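Long-range contacts in DNA polymerase sliding clamp B (PDB 3AIZ), which serves as a subunit of a ring around DNA, a moving platform that tethers the polymerase and other DNA-processing proteins during replication: residues L132-T137 and L190-P195; N217-F222 and K229-T234; K81-S86 and V102-T107; A4-A9 and T234-Q239. All coordinates share one frame; numbering follows the deposited sequence.

In the fold
Contacts 1 and 2 are neighbouring antiparallel strand pairs, 134-138 with 186-192 and 218-223 with 226-233, joined where 134-138 lies beside 218-223. The centre of contact 2, which is partly buried, lies about 8 Å from that of the chain; the centre of contact 1, a surface contact, lies about 20 Å from it. Both combine backbone bonds with an apolar face. Contacts 3 and 4 instead set a loop against a strand end, with side chains doing most of the work. In contact 3 a carboxylate lies against the loop and both segments bind a sulfate. In contact 4 a tyrosine hydroxyl links the N-terminal and C-terminal domains. Thr234 belongs to contacts 2 and 4, while Ala9 packs on Ala82 and Val102 of contact 3.

Contact 1: residues L132-T137 and L190-P195; sequences LSVTFT and LNVESP
Phe136 and Leu190 form a non-hydrogen-bonded pair between antiparallel strands 134-138 and 186-192 of the PCNA C-terminal domain, and the short segment axes run at 177° to each other. The close-packed side is the one carrying Val134, Phe136, Leu190 and Val192. Leu190 turns CG anti to its backbone N (chi1 178°), which brings CD1 to 3.7 Å from Phe136 CB. The Phe136 ring itself runs on away from the pair, against Val220 and Phe222 of strand 218-223 and Val166 of strand 165-172. Next along the ladder, Val134 and Val192 lie side by side and point the same way, with Val134 CG2 4.1 Å from Val192 CG1. Thr135 and Asn191 supply the hydrogen-bonded pair between these two. Thr135 N reaches Asn191 O at 3.0 Å with an almost straight N-H...O angle of 169°, and Asn191 N returns a bond of 2.7 Å to Thr135 O.

Their side chains occupy the looser, more exposed face, where Thr135 OG1 comes within 3.3 Å of Asn191 CB. Regular pairing ends near Ser133, which with Val134 faces Phe222 as a classic beta bulge. One further backbone bond, Glu193 N to Ser133 O at 2.9 Å, continues beyond the strands. Past it Ser194 makes only a loose approach to Ser133, and Glu193 folds over the loop with its CB and CG close to Ser133 O. On this solvent side a water lies 2.8 Å from Leu132 O and makes a weak, 3.3 Å bond to Glu193 OE2.

Contact 2: residues N217-F222 and K229-T234; sequences NVTVGF and KIEVPT
Ile230 lays its two branches over a pair of valines across the beta hairpin formed by strands 218-223 and 226-233 of the PCNA C-terminal domain. Its CG2, placed anti to the backbone N by a chi1 of -67°, comes to 3.5 Å from Val218 CG1, and these two side chains meet at a slant. Its CG1 branch runs alongside Val220 instead, 4.1 Å from Val220 CG2, both side chains pointing the same way. Leu143 of helix 140-150 packs on the two valines and Thr212 on Val218 and Ile230, so this is the face turned to the helical layer.

Four backbone bonds give the evidence for the register. Thr219 and Glu231 exchange two: Glu231 N donates to Thr219 O at 2.8 Å, and Thr219 N to Glu231 O at 3.1 Å. Gly221 and Lys229 exchange the other two, of which Gly221 N to Lys229 O measures 2.8 Å. Pairing gives out toward Asn217, whose carbonyl O meets the Pro233 ring at CD (3.2 Å), since a proline has no N-H to offer it.

On the opposite face Thr219 and Glu231 touch through their CB atoms. The extended Lys229 chain lies on that side too, in a salt bridge to Glu231 whose hydrogen bond, 3.3 Å from Lys229 NZ to Glu231 OE2, is weak.

Contact 3: residues K81-S86 and V102-T107; sequences KAKSKS and VRDEKT. With SO4 (sulfate ion), chain F; SO4 (sulfate ion), chain E.
Ala82 stands over Val102, and Ser84 over Asp104, with CA atoms 6.7 Å and 6.4 Å apart, too far for strand pairing, and no hydrogen bond links the two segments directly. The loop after helix 72-80 thus rests on the end of strand 97-104 through side chains. Ala82 CB touches Val102 CG1, and both residues pack on Ala9 of helix 9-16. Further out, Ser84 CB sits against both carboxylate oxygens of Asp104, 3.1 Å from OD2 and 3.2 Å from OD1, and OD2 is also close to Lys83 CB. Asp104 OD2 is held from above the carboxylate plane by Thr107 OG1, at 2.7 Å, a bond that spans the turn following the strand.

Ser84 OG, set anti to the backbone N (chi1 179°), is carried to Ser86 N, from which it accepts in an ST turn, and to a sulfate, donating to its O2 at 2.8 Å. Lys106 NZ reaches that O2 from the other segment at 2.9 Å, and Lys85 N bonds the sulfate's O4. A second sulfate meets the edge of the Arg103 guanidinium, through NH1 and NH2. Both ions probably come from the crystallisation liquor; their positions are consistent with a surface able to take up anions here, the first sulfate bridging the segments.

Contact 4: residues A4-A9 and T234-Q239; sequences ATYSSA and TDSGGQ
Tyr6 OH reaches into the loop 234-238 and is gripped by two bonds there. It donates to Ser236 OG at 2.6 Å and accepts from Gly238 N, also at 2.6 Å, with an N-H...O angle of 144°. Gly238 N lies at the ring's edge, in its plane. With CG anti to the backbone N (chi1 -170°), the ring leaves strand 3-6 in the direction of this loop. Ser236 OG, besides accepting from the phenol, is bonded to Asp11 OD2, so the buried tyrosine is linked through a serine to a carboxylate.

Inside the loop, which holds a type I turn from Thr234 to Gly237, the carbonyl of Gly238 is satisfied twice. Thr234 N bonds to Gly238 O at 2.9 Å, and Thr234 OG1 donates to the same oxygen at 2.7 Å, on a lone pair in the carbonyl plane. Ser8 adds its CB, 3.4 Å from Ser236 OG; it is the N-cap of helix 9-16, its OG bonded to Asp11 N.

The contact therefore fastens the start of helix 9-16, and the strand 3-6 before it, which pairs with strand 88-93 of the N-terminal domain, to the loop joining strands 226-233 and 239-244 of the C-terminal domain.

Contact 1: residues L132-T137 and L190-P195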
loop_
_atom_site.group_PDB
_atom_site.type_symbol
_atom_site.label_atom_id
_atom_site.label_comp_id
_atom_site.label_asym_id
_atom_site.label_seq_id
_atom_site.Cartn_x
_atom_site.Cartn_y
_atom_site.Cartn_z
ATOM N N LEU A 132 -39.076 -11.635 -32.320
ATOM C CA LEU A 132 -37.771 -11.026 -32.543
ATOM C C LEU A 132 -37.304 -11.268 -33.974
ATOM O O LEU A 132 -36.738 -12.317 -34.285
ATOM C CB LEU A 132 -36.748 -11.571 -31.544
ATOM C CG LEU A 132 -36.598 -10.823 -30.215
ATOM C CD1 LEU A 132 -37.892 -10.136 -29.811
ATOM C CD2 LEU A 132 -36.143 -11.779 -29.125
ATOM N N SER A 133 -37.552 -10.292 -34.842
ATOM C CA SER A 133 -37.173 -10.394 -36.246
ATOM C C SER A 133 -35.667 -10.576 -36.387
ATOM O O SER A 133 -35.198 -11.315 -37.250
ATOM C CB SER A 133 -37.610 -9.141 -37.006
ATOM O OG SER A 133 -38.974 -8.842 -36.768
ATOM N N VAL A 134 -34.916 -9.895 -35.530
ATOM C CA VAL A 134 -33.462 -9.921 -35.597
ATOM C C VAL A 134 -32.843 -10.381 -34.283
ATOM O O VAL A 134 -33.153 -9.845 -33.220
ATOM C CB VAL A 134 -32.893 -8.532 -35.945
ATOM C CG1 VAL A 134 -31.374 -8.567 -35.950
ATOM C CG2 VAL A 134 -33.428 -8.061 -37.288
ATOM N N THR A 135 -31.972 -11.379 -34.364
ATOM C CA THR A 135 -31.212 -11.831 -33.206
ATOM C C THR A 135 -29.747 -12.009 -33.581
ATOM O O THR A 135 -29.430 -12.510 -34.657
ATOM C CB THR A 135 -31.751 -13.164 -32.642
ATOM O OG1 THR A 135 -31.692 -14.179 -33.653
ATOM C CG2 THR A 135 -33.188 -13.007 -32.169
ATOM N N PHE A 136 -28.854 -11.585 -32.695
ATOM C CA PHE A 136 -27.430 -11.795 -32.908
ATOM C C PHE A 136 -26.718 -12.090 -31.595
ATOM O O PHE A 136 -27.173 -11.683 -30.527
ATOM C CB PHE A 136 -26.791 -10.598 -33.620
ATOM C CG PHE A 136 -26.918 -9.298 -32.875
ATOM C CD1 PHE A 136 -27.984 -8.448 -33.116
ATOM C CD2 PHE A 136 -25.963 -8.917 -31.948
ATOM C CE1 PHE A 136 -28.098 -7.246 -32.439
ATOM C CE2 PHE A 136 -26.072 -7.717 -31.269
ATOM C CZ PHE A 136 -27.139 -6.881 -31.516
ATOM N N THR A 137 -25.607 -12.811 -31.681
ATOM C CA THR A 137 -24.845 -13.173 -30.496
ATOM C C THR A 137 -23.437 -12.604 -30.583
ATOM O O THR A 137 -22.819 -12.614 -31.647
ATOM C CB THR A 137 -24.776 -14.702 -30.320
ATOM O OG1 THR A 137 -26.088 -15.260 -30.457
ATOM C CG2 THR A 137 -24.219 -15.059 -28.949
ATOM N N LEU A 190 -25.661 -14.394 -36.506
ATOM C CA LEU A 190 -26.617 -13.369 -36.909
ATOM C C LEU A 190 -27.821 -13.985 -37.616
ATOM O O LEU A 190 -27.674 -14.701 -38.605
ATOM C CB LEU A 190 -25.943 -12.336 -37.814
ATOM C CG LEU A 190 -26.837 -11.222 -38.364
ATOM C CD1 LEU A 190 -27.455 -10.419 -37.233
ATOM C CD2 LEU A 190 -26.050 -10.317 -39.296
ATOM N N ASN A 191 -29.012 -13.703 -37.098
ATOM C CA ASN A 191 -30.245 -14.223 -37.674
ATOM C C ASN A 191 -31.218 -13.098 -38.009
ATOM O O ASN A 191 -31.816 -12.497 -37.117
ATOM C CB ASN A 191 -30.904 -15.220 -36.717
ATOM C CG ASN A 191 -30.013 -16.413 -36.409
ATOM O OD1 ASN A 191 -29.124 -16.758 -37.188
ATOM N ND2 ASN A 191 -30.251 -17.050 -35.267
ATOM N N VAL A 192 -31.371 -12.816 -39.298
ATOM C CA VAL A 192 -32.228 -11.723 -39.740
ATOM C C VAL A 192 -33.427 -12.233 -40.535
ATOM O O VAL A 192 -33.359 -12.374 -41.756
ATOM C CB VAL A 192 -31.448 -10.707 -40.597
ATOM C CG1 VAL A 192 -32.342 -9.541 -40.984
ATOM C CG2 VAL A 192 -30.222 -10.215 -39.844
ATOM N N GLU A 193 -34.523 -12.505 -39.833
ATOM C CA GLU A 193 -35.746 -12.978 -40.471
ATOM C C GLU A 193 -36.279 -11.953 -41.467
ATOM O O GLU A 193 -36.924 -12.309 -42.455
ATOM C CB GLU A 193 -36.813 -13.296 -39.423
ATOM C CG GLU A 193 -36.412 -14.383 -38.435
ATOM C CD GLU A 193 -37.527 -14.728 -37.461
ATOM O OE1 GLU A 193 -38.587 -14.068 -37.510
ATOM O OE2 GLU A 193 -37.339 -15.659 -36.648
ATOM N N SER A 194 -36.000 -10.681 -41.204
ATOM C CA SER A 194 -36.428 -9.598 -42.084
ATOM C C SER A 194 -35.845 -8.266 -41.625
ATOM O O SER A 194 -35.675 -8.042 -40.428
ATOM C CB SER A 194 -37.957 -9.513 -42.129
ATOM O OG SER A 194 -38.497 -9.264 -40.843
ATOM N N PRO A 195 -35.535 -7.378 -42.580
ATOM C CA PRO A 195 -34.991 -6.055 -42.257
ATOM C C PRO A 195 -35.808 -5.379 -41.162
ATOM O O PRO A 195 -37.025 -5.253 -41.295
ATOM C CB PRO A 195 -35.137 -5.293 -43.574
ATOM C CG PRO A 195 -35.047 -6.348 -44.619
ATOM C CD PRO A 195 -35.704 -7.569 -44.032
HETATM O O HOH W 1 -34.791 -14.124 -35.254
#

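Contact 2: residues N217-F222 and K229-T234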
loop_
_atom_site.group_PDB
_atom_site.type_symbol
_atom_site.label_atom_id
_atom_site.label_comp_id
_atom_site.label_asym_id
_atom_site.label_seq_id
_atom_site.Cartn_x
_atom_site.Cartn_y
_atom_site.Cartn_z
ATOM N N ASN A 217 -21.158 -14.694 -24.433
ATOM C CA ASN A 217 -22.145 -15.013 -25.455
ATOM C C ASN A 217 -23.485 -14.341 -25.190
ATOM O O ASN A 217 -24.471 -15.002 -24.857
ATOM C CB ASN A 217 -22.318 -16.527 -25.575
ATOM C CG ASN A 217 -21.038 -17.224 -25.987
ATOM O OD1 ASN A 217 -20.762 -17.391 -27.176
ATOM N ND2 ASN A 217 -20.240 -17.630 -25.005
ATOM N N VAL A 218 -23.509 -13.022 -25.341
ATOM C CA VAL A 218 -24.724 -12.247 -25.148
ATOM C C VAL A 218 -25.609 -12.327 -26.387
ATOM O O VAL A 218 -25.144 -12.105 -27.504
ATOM C CB VAL A 218 -24.406 -10.771 -24.858
ATOM C CG1 VAL A 218 -25.685 -9.994 -24.596
ATOM C CG2 VAL A 218 -23.458 -10.657 -23.677
ATOM N N THR A 219 -26.881 -12.652 -26.185
ATOM C CA THR A 219 -27.838 -12.706 -27.282
ATOM C C THR A 219 -28.735 -11.473 -27.272
ATOM O O THR A 219 -29.413 -11.195 -26.283
ATOM C CB THR A 219 -28.711 -13.974 -27.218
ATOM O OG1 THR A 219 -27.887 -15.133 -27.382
ATOM C CG2 THR A 219 -29.764 -13.955 -28.316
ATOM N N VAL A 220 -28.728 -10.734 -28.376
ATOM C CA VAL A 220 -29.549 -9.539 -28.505
ATOM C C VAL A 220 -30.619 -9.747 -29.567
ATOM O O VAL A 220 -30.315 -10.118 -30.699
ATOM C CB VAL A 220 -28.704 -8.310 -28.881
ATOM C CG1 VAL A 220 -29.593 -7.090 -29.061
ATOM C CG2 VAL A 220 -27.641 -8.053 -27.825
ATOM N N GLY A 221 -31.872 -9.511 -29.195
ATOM C CA GLY A 221 -32.978 -9.654 -30.122
ATOM C C GLY A 221 -33.846 -8.414 -30.163
ATOM O O GLY A 221 -34.034 -7.746 -29.148
ATOM N N PHE A 222 -34.372 -8.102 -31.343
ATOM C CA PHE A 222 -35.281 -6.974 -31.499
ATOM C C PHE A 222 -36.035 -7.073 -32.819
ATOM O O PHE A 222 -35.826 -8.004 -33.594
ATOM C CB PHE A 222 -34.524 -5.645 -31.417
ATOM C CG PHE A 222 -33.672 -5.353 -32.620
ATOM C CD1 PHE A 222 -34.109 -4.469 -33.595
ATOM C CD2 PHE A 222 -32.436 -5.956 -32.776
ATOM C CE1 PHE A 222 -33.327 -4.195 -34.702
ATOM C CE2 PHE A 222 -31.650 -5.686 -33.882
ATOM C CZ PHE A 222 -32.097 -4.805 -34.847
ATOM N N LYS A 229 -34.481 -7.507 -26.483
ATOM C CA LYS A 229 -34.204 -8.501 -25.457
ATOM C C LYS A 229 -32.722 -8.852 -25.413
ATOM O O LYS A 229 -32.146 -9.261 -26.420
ATOM C CB LYS A 229 -35.028 -9.763 -25.718
ATOM C CG LYS A 229 -34.773 -10.899 -24.743
ATOM C CD LYS A 229 -35.526 -12.148 -25.168
ATOM C CE LYS A 229 -35.337 -13.285 -24.179
ATOM N NZ LYS A 229 -36.075 -14.504 -24.607
ATOM N N ILE A 230 -32.107 -8.688 -24.245
ATOM C CA ILE A 230 -30.714 -9.080 -24.056
ATOM C C ILE A 230 -30.607 -10.263 -23.094
ATOM O O ILE A 230 -31.113 -10.210 -21.973
ATOM C CB ILE A 230 -29.844 -7.918 -23.526
ATOM C CG1 ILE A 230 -29.713 -6.811 -24.574
ATOM C CG2 ILE A 230 -28.465 -8.419 -23.139
ATOM C CD1 ILE A 230 -30.917 -5.910 -24.668
ATOM N N GLU A 231 -29.952 -11.328 -23.542
ATOM C CA GLU A 231 -29.724 -12.496 -22.704
ATOM C C GLU A 231 -28.253 -12.580 -22.313
ATOM O O GLU A 231 -27.374 -12.622 -23.173
ATOM C CB GLU A 231 -30.143 -13.774 -23.431
ATOM C CG GLU A 231 -31.582 -13.774 -23.925
ATOM C CD GLU A 231 -31.982 -15.096 -24.558
ATOM O OE1 GLU A 231 -31.355 -16.127 -24.231
ATOM O OE2 GLU A 231 -32.923 -15.105 -25.379
ATOM N N VAL A 232 -27.992 -12.603 -21.011
ATOM C CA VAL A 232 -26.629 -12.661 -20.500
ATOM C C VAL A 232 -26.402 -13.963 -19.741
ATOM O O VAL A 232 -26.553 -14.011 -18.520
ATOM C CB VAL A 232 -26.331 -11.472 -19.566
ATOM C CG1 VAL A 232 -24.868 -11.468 -19.163
ATOM C CG2 VAL A 232 -26.704 -10.162 -20.242
ATOM N N PRO A 233 -26.038 -15.028 -20.468
ATOM C CA PRO A 233 -25.825 -16.358 -19.891
ATOM C C PRO A 233 -24.498 -16.449 -19.152
ATOM O O PRO A 233 -23.555 -15.735 -19.488
ATOM C CB PRO A 233 -25.778 -17.272 -21.124
ATOM C CG PRO A 233 -26.237 -16.429 -22.281
ATOM C CD PRO A 233 -25.863 -15.034 -21.926
ATOM N N THR A 234 -24.431 -17.324 -18.154
ATOM C CA THR A 234 -23.174 -17.624 -17.484
ATOM C C THR A 234 -22.791 -19.068 -17.783
ATOM O O THR A 234 -23.608 -19.840 -18.281
ATOM C CB THR A 234 -23.270 -17.414 -15.963
ATOM O OG1 THR A 234 -24.212 -18.338 -15.407
ATOM C CG2 THR A 234 -23.709 -15.993 -15.648
#

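Contact 3: residues K81-S86 and V102-T107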
loop_
_atom_site.group_PDB
_atom_site.type_symbol
_atom_site.label_atom_id
_atom_site.label_comp_id
_atom_site.label_asym_id
_atom_site.label_seq_id
_atom_site.Cartn_x
_atom_site.Cartn_y
_atom_site.Cartn_z
ATOM N N LYS A 81 -17.545 -13.590 -0.291
ATOM C CA LYS A 81 -16.683 -14.377 0.585
ATOM C C LYS A 81 -16.209 -15.657 -0.095
ATOM O O LYS A 81 -15.593 -16.516 0.539
ATOM C CB LYS A 81 -17.412 -14.723 1.887
ATOM C CG LYS A 81 -17.820 -13.516 2.713
ATOM C CD LYS A 81 -18.484 -13.938 4.014
ATOM C CE LYS A 81 -18.946 -12.731 4.813
ATOM N NZ LYS A 81 -17.817 -11.814 5.136
ATOM N N ALA A 82 -16.501 -15.783 -1.386
ATOM C CA ALA A 82 -16.097 -16.955 -2.150
ATOM C C ALA A 82 -14.578 -17.041 -2.250
ATOM O O ALA A 82 -13.958 -16.319 -3.031
ATOM C CB ALA A 82 -16.722 -16.925 -3.536
ATOM N N LYS A 83 -13.989 -17.926 -1.452
ATOM C CA LYS A 83 -12.541 -18.114 -1.449
ATOM C C LYS A 83 -12.024 -18.487 -2.834
ATOM O O LYS A 83 -10.964 -18.022 -3.256
ATOM C CB LYS A 83 -12.142 -19.190 -0.434
ATOM C CG LYS A 83 -12.321 -18.783 1.019
ATOM C CD LYS A 83 -11.358 -17.668 1.402
ATOM C CE LYS A 83 -11.520 -17.269 2.861
ATOM N NZ LYS A 83 -12.883 -16.740 3.152
ATOM N N SER A 84 -12.779 -19.324 -3.537
ATOM C CA SER A 84 -12.373 -19.797 -4.855
ATOM C C SER A 84 -13.442 -19.514 -5.907
ATOM O O SER A 84 -14.564 -19.130 -5.578
ATOM C CB SER A 84 -12.070 -21.296 -4.806
ATOM O OG SER A 84 -11.686 -21.784 -6.079
ATOM N N LYS A 85 -13.084 -19.699 -7.173
ATOM C CA LYS A 85 -14.028 -19.527 -8.271
ATOM C C LYS A 85 -14.821 -20.810 -8.500
ATOM O O LYS A 85 -15.680 -20.873 -9.380
ATOM C CB LYS A 85 -13.300 -19.122 -9.553
ATOM C CG LYS A 85 -12.585 -17.783 -9.465
ATOM C CD LYS A 85 -11.897 -17.435 -10.776
ATOM C CE LYS A 85 -11.161 -16.109 -10.678
ATOM N NZ LYS A 85 -10.129 -16.130 -9.604
ATOM N N SER A 86 -14.526 -21.831 -7.702
ATOM C CA SER A 86 -15.220 -23.108 -7.800
ATOM C C SER A 86 -16.179 -23.302 -6.630
ATOM O O SER A 86 -16.719 -24.389 -6.433
ATOM C CB SER A 86 -14.214 -24.259 -7.847
ATOM O OG SER A 86 -13.360 -24.139 -8.971
ATOM N N VAL A 102 -22.157 -20.575 1.250
ATOM C CA VAL A 102 -21.147 -20.695 0.209
ATOM C C VAL A 102 -20.108 -21.730 0.619
ATOM O O VAL A 102 -19.492 -21.616 1.679
ATOM C CB VAL A 102 -20.452 -19.353 -0.069
ATOM C CG1 VAL A 102 -19.291 -19.548 -1.029
ATOM C CG2 VAL A 102 -21.446 -18.346 -0.624
ATOM N N ARG A 103 -19.917 -22.739 -0.224
ATOM C CA ARG A 103 -19.024 -23.845 0.092
ATOM C C ARG A 103 -17.865 -23.924 -0.896
ATOM O O ARG A 103 -18.072 -23.954 -2.109
ATOM C CB ARG A 103 -19.802 -25.159 0.083
ATOM C CG ARG A 103 -21.138 -25.073 0.795
ATOM C CD ARG A 103 -21.993 -26.296 0.542
ATOM N NE ARG A 103 -23.338 -26.124 1.079
ATOM C CZ ARG A 103 -23.678 -26.395 2.334
ATOM N NH1 ARG A 103 -22.770 -26.854 3.184
ATOM N NH2 ARG A 103 -24.927 -26.206 2.739
ATOM N N ASP A 104 -16.646 -23.960 -0.371
ATOM C CA ASP A 104 -15.461 -24.056 -1.213
ATOM C C ASP A 104 -14.584 -25.232 -0.805
ATOM O O ASP A 104 -13.710 -25.098 0.048
ATOM C CB ASP A 104 -14.654 -22.759 -1.157
ATOM C CG ASP A 104 -13.449 -22.791 -2.071
ATOM O OD1 ASP A 104 -13.478 -23.545 -3.067
ATOM O OD2 ASP A 104 -12.475 -22.062 -1.794
ATOM N N GLU A 105 -14.820 -26.381 -1.427
ATOM C CA GLU A 105 -14.079 -27.592 -1.101
ATOM C C GLU A 105 -12.577 -27.405 -1.301
ATOM O O GLU A 105 -11.770 -27.996 -0.584
ATOM C CB GLU A 105 -14.590 -28.770 -1.937
ATOM C CG GLU A 105 -13.989 -30.117 -1.566
ATOM C CD GLU A 105 -12.618 -30.340 -2.176
ATOM O OE1 GLU A 105 -12.304 -29.686 -3.194
ATOM O OE2 GLU A 105 -11.858 -31.175 -1.641
ATOM N N LYS A 106 -12.209 -26.577 -2.273
ATOM C CA LYS A 106 -10.804 -26.373 -2.607
ATOM C C LYS A 106 -9.988 -25.895 -1.407
ATOM O O LYS A 106 -8.883 -26.383 -1.167
ATOM C CB LYS A 106 -10.655 -25.390 -3.770
ATOM C CG LYS A 106 -9.220 -25.218 -4.244
ATOM C CD LYS A 106 -9.112 -24.201 -5.368
ATOM C CE LYS A 106 -7.666 -24.021 -5.804
ATOM N NZ LYS A 106 -7.524 -23.003 -6.883
ATOM N N THR A 107 -10.536 -24.943 -0.659
ATOM C CA THR A 107 -9.839 -24.380 0.494
ATOM C C THR A 107 -10.359 -24.953 1.808
ATOM O O THR A 107 -9.925 -24.550 2.886
ATOM C CB THR A 107 -9.962 -22.844 0.538
ATOM O OG1 THR A 107 -11.343 -22.475 0.645
ATOM C CG2 THR A 107 -9.368 -22.223 -0.716
HETATM S S SO4 F . -9.208 -19.609 -7.675
HETATM O O1 SO4 F . -8.668 -19.185 -8.964
HETATM O O2 SO4 F . -9.503 -21.039 -7.720
HETATM O O3 SO4 F . -8.230 -19.341 -6.624
HETATM O O4 SO4 F . -10.434 -18.866 -7.394
HETATM S S SO4 E . -24.977 -26.999 6.519
HETATM O O1 SO4 E . -25.182 -26.598 7.909
HETATM O O2 SO4 E . -25.522 -25.974 5.633
HETATM O O3 SO4 E . -23.546 -27.159 6.270
HETATM O O4 SO4 E . -25.661 -28.265 6.265
#

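Contact 4: residues A4-A9 and T234-Q239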
loop_
_atom_site.group_PDB
_atom_site.type_symbol
_atom_site.label_atom_id
_atom_site.label_comp_id
_atom_site.label_asym_id
_atom_site.label_seq_id
_atom_site.Cartn_x
_atom_site.Cartn_y
_atom_site.Cartn_z
ATOM N N ALA A 4 -32.222 -25.331 -2.522
ATOM C CA ALA A 4 -31.627 -25.414 -3.852
ATOM C C ALA A 4 -30.122 -25.176 -3.818
ATOM O O ALA A 4 -29.619 -24.453 -2.962
ATOM C CB ALA A 4 -32.298 -24.424 -4.794
ATOM N N THR A 5 -29.407 -25.786 -4.757
ATOM C CA THR A 5 -27.956 -25.653 -4.822
ATOM C C THR A 5 -27.484 -25.198 -6.202
ATOM O O THR A 5 -27.825 -25.804 -7.217
ATOM C CB THR A 5 -27.253 -26.973 -4.463
ATOM O OG1 THR A 5 -27.488 -27.284 -3.083
ATOM C CG2 THR A 5 -25.757 -26.861 -4.701
ATOM N N TYR A 6 -26.699 -24.128 -6.227
ATOM C CA TYR A 6 -26.149 -23.603 -7.469
ATOM C C TYR A 6 -24.638 -23.826 -7.497
ATOM O O TYR A 6 -23.967 -23.689 -6.475
ATOM C CB TYR A 6 -26.484 -22.119 -7.610
ATOM C CG TYR A 6 -26.158 -21.552 -8.968
ATOM C CD1 TYR A 6 -27.019 -21.733 -10.041
ATOM C CD2 TYR A 6 -24.991 -20.833 -9.179
ATOM C CE1 TYR A 6 -26.726 -21.217 -11.286
ATOM C CE2 TYR A 6 -24.689 -20.313 -10.420
ATOM C CZ TYR A 6 -25.559 -20.507 -11.469
ATOM O OH TYR A 6 -25.260 -19.990 -12.705
ATOM N N SER A 7 -24.106 -24.164 -8.668
ATOM C CA SER A 7 -22.724 -24.634 -8.774
ATOM C C SER A 7 -21.663 -23.535 -8.842
ATOM O O SER A 7 -20.472 -23.831 -8.907
ATOM C CB SER A 7 -22.568 -25.566 -9.979
ATOM O OG SER A 7 -22.708 -24.852 -11.195
ATOM N N SER A 8 -22.083 -22.274 -8.828
ATOM C CA SER A 8 -21.123 -21.178 -8.937
ATOM C C SER A 8 -21.499 -19.941 -8.126
ATOM O O SER A 8 -22.407 -19.197 -8.491
ATOM C CB SER A 8 -20.910 -20.792 -10.401
ATOM O OG SER A 8 -20.023 -19.692 -10.507
ATOM N N ALA A 9 -20.780 -19.722 -7.030
ATOM C CA ALA A 9 -20.976 -18.536 -6.211
ATOM C C ALA A 9 -20.603 -17.284 -6.992
ATOM O O ALA A 9 -21.291 -16.267 -6.920
ATOM C CB ALA A 9 -20.151 -18.631 -4.936
ATOM N N THR A 234 -24.431 -17.324 -18.154
ATOM C CA THR A 234 -23.174 -17.624 -17.484
ATOM C C THR A 234 -22.791 -19.068 -17.783
ATOM O O THR A 234 -23.608 -19.840 -18.281
ATOM C CB THR A 234 -23.270 -17.414 -15.963
ATOM O OG1 THR A 234 -24.212 -18.338 -15.407
ATOM C CG2 THR A 234 -23.709 -15.993 -15.648
ATOM N N ASP A 235 -21.550 -19.432 -17.481
ATOM C CA ASP A 235 -21.066 -20.777 -17.773
ATOM C C ASP A 235 -21.648 -21.820 -16.823
ATOM O O ASP A 235 -21.373 -23.012 -16.956
ATOM C CB ASP A 235 -19.535 -20.822 -17.733
ATOM C CG ASP A 235 -18.899 -20.072 -18.889
ATOM O OD1 ASP A 235 -19.621 -19.730 -19.850
ATOM O OD2 ASP A 235 -17.674 -19.825 -18.839
ATOM N N SER A 236 -22.457 -21.371 -15.869
ATOM C CA SER A 236 -23.036 -22.275 -14.881
ATOM C C SER A 236 -24.562 -22.336 -14.956
ATOM O O SER A 236 -25.204 -23.020 -14.158
ATOM C CB SER A 236 -22.580 -21.895 -13.469
ATOM O OG SER A 236 -22.813 -20.522 -13.211
ATOM N N GLY A 237 -25.137 -21.620 -15.919
ATOM C CA GLY A 237 -26.571 -21.655 -16.140
ATOM C C GLY A 237 -27.277 -20.354 -15.806
ATOM O O GLY A 237 -28.161 -19.914 -16.541
ATOM N N GLY A 238 -26.890 -19.743 -14.691
ATOM C CA GLY A 238 -27.462 -18.477 -14.269
ATOM C C GLY A 238 -27.567 -17.504 -15.427
ATOM O O GLY A 238 -26.638 -17.368 -16.223
ATOM N N GLN A 239 -28.698 -16.815 -15.517
ATOM C CA GLN A 239 -28.993 -16.018 -16.696
ATOM C C GLN A 239 -29.559 -14.642 -16.359
ATOM O O GLN A 239 -30.450 -14.512 -15.518
ATOM C CB GLN A 239 -29.965 -16.782 -17.599
ATOM C CG GLN A 239 -30.272 -16.108 -18.921
ATOM C CD GLN A 239 -31.084 -16.996 -19.845
ATOM O OE1 GLN A 239 -31.405 -18.135 -19.502
ATOM N NE2 GLN A 239 -31.416 -16.480 -21.024
#